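Low molecular weight heat shock protein (Xanthomonas axonopodis pv. citri, PDB 3GLA) probably acts as a small heat-shock chaperone of the alpha-crystallin (Hsp20) family, holding unfolding proteins back from aggregation during stress. Local coordinates at residues 37-42 against 70-75; 79-84 against 92-97. All blocks are in the same frame, centred on the assembly; numbering follows the deposited sequence.

Contact 1 (37-42 against 70-75)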
# COMPACT_ATOMS: atom_id res chain seq x y z
N GLY B 37 16.49 -3.34 20.21
CA GLY B 37 16.00 -1.98 20.01
C GLY B 37 15.72 -1.74 18.51
O GLY B 37 15.35 -0.66 18.18
N ILE B 38 15.77 -2.81 17.72
CA ILE B 38 15.62 -2.57 16.24
C ILE B 38 14.35 -3.34 15.85
O ILE B 38 14.26 -4.60 15.90
CB ILE B 38 16.81 -3.08 15.51
CG1 ILE B 38 18.02 -2.22 15.92
CG2 ILE B 38 16.52 -2.91 13.98
CD1 ILE B 38 19.27 -2.90 15.44
N LEU B 39 13.35 -2.55 15.34
CA LEU B 39 12.12 -3.13 14.85
C LEU B 39 12.32 -3.50 13.40
O LEU B 39 12.74 -2.65 12.62
CB LEU B 39 11.04 -2.05 15.01
CG LEU B 39 9.62 -2.39 14.47
CD1 LEU B 39 9.03 -3.64 15.21
CD2 LEU B 39 8.70 -1.18 14.64
N SER B 40 11.95 -4.72 13.03
CA SER B 40 12.19 -5.27 11.67
C SER B 40 10.81 -5.64 11.11
O SER B 40 9.92 -6.17 11.80
CB SER B 40 12.98 -6.60 11.87
OG SER B 40 12.92 -7.38 10.73
N ILE B 41 10.61 -5.32 9.85
CA ILE B 41 9.49 -5.86 9.15
C ILE B 41 10.02 -6.59 7.97
O ILE B 41 10.91 -6.10 7.29
CB ILE B 41 8.45 -4.80 8.68
CG1 ILE B 41 9.13 -3.70 7.82
CG2 ILE B 41 7.80 -4.20 9.91
CD1 ILE B 41 8.10 -2.74 7.13
N ARG B 42 9.45 -7.75 7.67
CA ARG B 42 9.99 -8.48 6.58
C ARG B 42 8.89 -9.30 5.99
O ARG B 42 7.89 -9.60 6.67
CB ARG B 42 11.18 -9.34 6.96
CG ARG B 42 10.79 -10.39 7.65
CD ARG B 42 12.10 -11.09 8.15
NE ARG B 42 13.11 -11.29 7.17
CZ ARG B 42 14.40 -11.43 7.48
NH1 ARG B 42 14.80 -11.38 8.78
NH2 ARG B 42 15.28 -11.60 6.50
N PHE B 70 14.23 -0.70 11.78
CA PHE B 70 14.11 0.62 12.31
C PHE B 70 14.60 0.59 13.77
O PHE B 70 13.90 0.11 14.64
CB PHE B 70 12.73 1.17 12.30
CG PHE B 70 12.14 1.14 10.89
CD1 PHE B 70 11.49 -0.02 10.44
CD2 PHE B 70 12.48 2.12 9.99
CE1 PHE B 70 10.99 -0.10 9.15
CE2 PHE B 70 12.00 2.04 8.64
CZ PHE B 70 11.24 0.92 8.25
N ALA B 71 15.78 1.12 14.00
CA ALA B 71 16.19 1.26 15.41
C ALA B 71 15.23 2.26 16.05
O ALA B 71 14.91 3.31 15.53
CB ALA B 71 17.63 1.90 15.38
N LEU B 72 14.71 1.96 17.27
CA LEU B 72 13.82 2.84 17.92
C LEU B 72 14.52 3.25 19.27
O LEU B 72 15.53 2.62 19.63
CB LEU B 72 12.60 2.03 18.33
CG LEU B 72 11.74 1.60 17.10
CD1 LEU B 72 10.62 0.76 17.70
CD2 LEU B 72 11.15 2.84 16.50
N PRO B 73 14.01 4.29 19.84
CA PRO B 73 14.63 4.77 21.13
C PRO B 73 14.56 3.68 22.14
O PRO B 73 13.67 2.79 22.11
CB PRO B 73 13.70 5.88 21.56
CG PRO B 73 13.22 6.50 20.26
CD PRO B 73 12.92 5.19 19.49
N ASP B 74 15.51 3.75 23.09
CA ASP B 74 15.58 2.79 24.14
C ASP B 74 14.35 2.67 24.92
O ASP B 74 14.11 1.60 25.55
CB ASP B 74 16.72 3.20 25.08
CG ASP B 74 18.04 2.70 24.58
OD1 ASP B 74 19.07 2.94 25.27
OD2 ASP B 74 18.09 2.02 23.52
N SER B 75 13.51 3.67 24.89
CA SER B 75 12.26 3.59 25.57
C SER B 75 11.28 2.54 24.98
O SER B 75 10.32 2.13 25.59
CB SER B 75 11.53 4.88 25.59
OG SER B 75 11.15 5.36 24.24

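Contact 2 (79-84 against 92-97)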
# COMPACT_ATOMS: atom_id res chain seq x y z
N ASP B 79 9.00 -6.14 23.76
CA ASP B 79 8.15 -7.27 24.13
C ASP B 79 6.70 -7.02 24.02
O ASP B 79 5.92 -8.01 24.11
CB ASP B 79 8.53 -7.65 25.62
CG ASP B 79 9.92 -8.10 25.73
OD1 ASP B 79 10.51 -8.18 26.85
OD2 ASP B 79 10.62 -8.53 24.74
N GLY B 80 6.25 -5.78 23.90
CA GLY B 80 4.89 -5.42 23.91
C GLY B 80 4.29 -5.12 22.57
O GLY B 80 3.22 -4.62 22.47
N ILE B 81 5.07 -5.43 21.55
CA ILE B 81 4.56 -4.99 20.23
C ILE B 81 3.30 -5.64 19.86
O ILE B 81 3.10 -6.85 20.16
CB ILE B 81 5.60 -5.38 19.22
CG1 ILE B 81 6.76 -4.43 19.34
CG2 ILE B 81 5.00 -5.22 17.72
CD1 ILE B 81 7.91 -4.98 18.56
N THR B 82 2.43 -4.88 19.20
CA THR B 82 1.24 -5.48 18.56
C THR B 82 1.22 -4.97 17.12
O THR B 82 1.90 -3.96 16.79
CB THR B 82 -0.11 -5.12 19.21
OG1 THR B 82 -0.26 -3.70 19.19
CG2 THR B 82 -0.08 -5.50 20.71
N ALA B 83 0.42 -5.62 16.28
CA ALA B 83 0.43 -5.12 14.85
C ALA B 83 -0.93 -5.50 14.31
O ALA B 83 -1.44 -6.57 14.68
CB ALA B 83 1.44 -5.80 14.13
N ALA B 84 -1.50 -4.65 13.49
CA ALA B 84 -2.80 -4.98 12.89
C ALA B 84 -2.68 -4.31 11.52
O ALA B 84 -2.03 -3.26 11.37
CB ALA B 84 -3.85 -4.40 13.63
N ILE B 92 2.04 -0.96 13.51
CA ILE B 92 2.73 -1.70 14.56
C ILE B 92 2.79 -0.76 15.72
O ILE B 92 3.24 0.40 15.57
CB ILE B 92 4.10 -1.95 14.14
CG1 ILE B 92 4.04 -2.92 12.90
CG2 ILE B 92 4.84 -2.72 15.25
CD1 ILE B 92 5.40 -3.16 12.29
N ARG B 93 2.38 -1.26 16.92
CA ARG B 93 2.43 -0.35 18.08
C ARG B 93 3.42 -0.92 19.01
O ARG B 93 3.47 -2.12 19.28
CB ARG B 93 1.08 -0.25 18.76
CG ARG B 93 0.05 0.35 17.86
CD ARG B 93 -1.19 0.79 18.62
NE ARG B 93 -1.62 2.00 17.97
CZ ARG B 93 -1.61 3.19 18.56
NH1 ARG B 93 -1.99 4.26 17.87
NH2 ARG B 93 -1.25 3.31 19.84
N ILE B 94 4.30 -0.07 19.53
CA ILE B 94 5.39 -0.52 20.33
C ILE B 94 5.30 0.32 21.60
O ILE B 94 5.50 1.50 21.61
CB ILE B 94 6.69 -0.25 19.73
CG1 ILE B 94 6.83 -0.93 18.31
CG2 ILE B 94 7.85 -0.85 20.57
CD1 ILE B 94 6.53 0.21 17.23
N PRO B 95 4.96 -0.33 22.71
CA PRO B 95 4.78 0.50 23.90
C PRO B 95 6.07 0.94 24.42
O PRO B 95 7.13 0.36 24.15
CB PRO B 95 4.15 -0.50 24.91
CG PRO B 95 4.52 -1.84 24.43
CD PRO B 95 4.68 -1.77 22.89
N LYS B 96 6.04 2.04 25.22
CA LYS B 96 7.26 2.45 25.86
C LYS B 96 7.37 1.79 27.25
O LYS B 96 6.36 1.46 27.80
CB LYS B 96 7.25 3.95 26.08
CG LYS B 96 7.39 4.69 24.76
CD LYS B 96 7.15 6.16 25.09
CE LYS B 96 7.47 6.97 23.86
NZ LYS B 96 7.39 8.42 24.17
N ARG B 97 8.59 1.63 27.62
CA ARG B 97 9.03 1.05 28.96
C ARG B 97 8.63 2.12 29.93
O ARG B 97 8.84 3.35 29.72
CB ARG B 97 10.46 0.82 29.02
CG ARG B 97 10.96 -0.27 27.97
CD ARG B 97 12.31 -0.58 28.07
NE ARG B 97 12.42 -1.73 27.18
CZ ARG B 97 12.25 -3.04 27.51
NH1 ARG B 97 12.36 -3.97 26.51
NH2 ARG B 97 12.07 -3.48 28.79
O HOH W 1 1.22 -2.40 21.61

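Contact 1 (37-42 against 70-75)
G37, I38 and L39 run antiparallel to F70, A71 and L72, joining the start of strand 38-45 to the end of strand 64-71, with I38 facing A71 as a non-hydrogen-bonded pair, L39 facing F70 as a hydrogen-bonded pair through L39 N to F70 O at 2.8 Å and F70 N to L39 O at 2.6 Å, and L72 N bonded to G37 O at 2.8 Å beyond the last bridge, which ties the first residue of the loop to the turn that precedes I38.

On one face I38 CG1 lies 4.2 Å from A71 CB, a light contact on the partly open side. On the opposite face L39, F70 and I41 are buried. There L39 CB meets L72 CD1 at 3.9 Å and its CD2 approaches the same methyl, the two leucines crossing at a slant. The F70 ring swings beside its own backbone N (chi1 -55°), which brings CE1 within 4.3 Å of I41 CG1; the isoleucine arrives at the ring edge, near its plane. L18, V7 and I9 of the other sheet close over this face, and R58 of the second subunit packs on F70. Between the bonded pairs, A71 CA and I38 CA also lend C-H contacts to G37 O and F70 O.

Within this chain, strand 64-71 is an outer strand of its three-stranded sheet, one layer of the alpha-crystallin domain's beta sandwich. Backbone bonds, rather than polar side chains, set the strand pairing, while L39 and F70 point inward and L72 CD1 reaches L39 from the side to supply hydrophobic packing. The L72 N to G37 O bond extends the pairing one residue past the end of strand 64-71.

Contact 2 (79-84 against 92-97)
I81 leans along I94 and across I92, just before strand 82-86 pairs with strand 89-95 as a beta hairpin. Its CB stands 3.9 Å from R93 O. At the first branch, CG1 lies beside the backbone N (chi1 -75°) and settles 3.6 Å from I94 CG1, the two side chains pointing the same way. The other branch, CG2, presses on I92 CG2 at 3.5 Å. The terminal CD1 still brushes I94 CG1.

Next along the strand, T82 and R93 form the hydrogen-bonded pair: T82 N binds R93 O at 3.0 Å, and R93 N binds T82 O at 2.7 Å. On their face T82 OG1 comes within 3.7 Å of R93 CB, the side chains slanting across each other, while the guanidinium leads away to a salt bridge with E91. A water joins G80 O and T82 OG1, with a weak third bond to R93 O. P95 CD rests 3.2 Å from G80 O, where the proline has no N-H to give.

The chemistry is therefore two-sided: I92 and I94 are buried, and I81 packs on them and on M34 and L39 of the other sheet, whereas water and charged or hydroxyl groups occupy the outer face.

How the contacts relate
Contact 1 and contact 2 belong to opposing sheets of the alpha-crystallin sandwich, their centres about 11 Å apart, and their inward side chains meet between the layers. I41 CG2 of 37-42 packs on I92 CD1 of 92-97 at 3.5 Å, and L39 CD2 touches I94 CD1 at 3.7 Å, so both contacts feed one hydrophobic interior. Outside it, S75 O and R97 N, 2.7 Å apart, probably share a hydrogen bond that joins the chain after strand 64-71 to the chain just after strand 89-95. Along the sequence contact 1 is complete before contact 2 begins, and residues 76-78 carry the chain from one sheet towards the other.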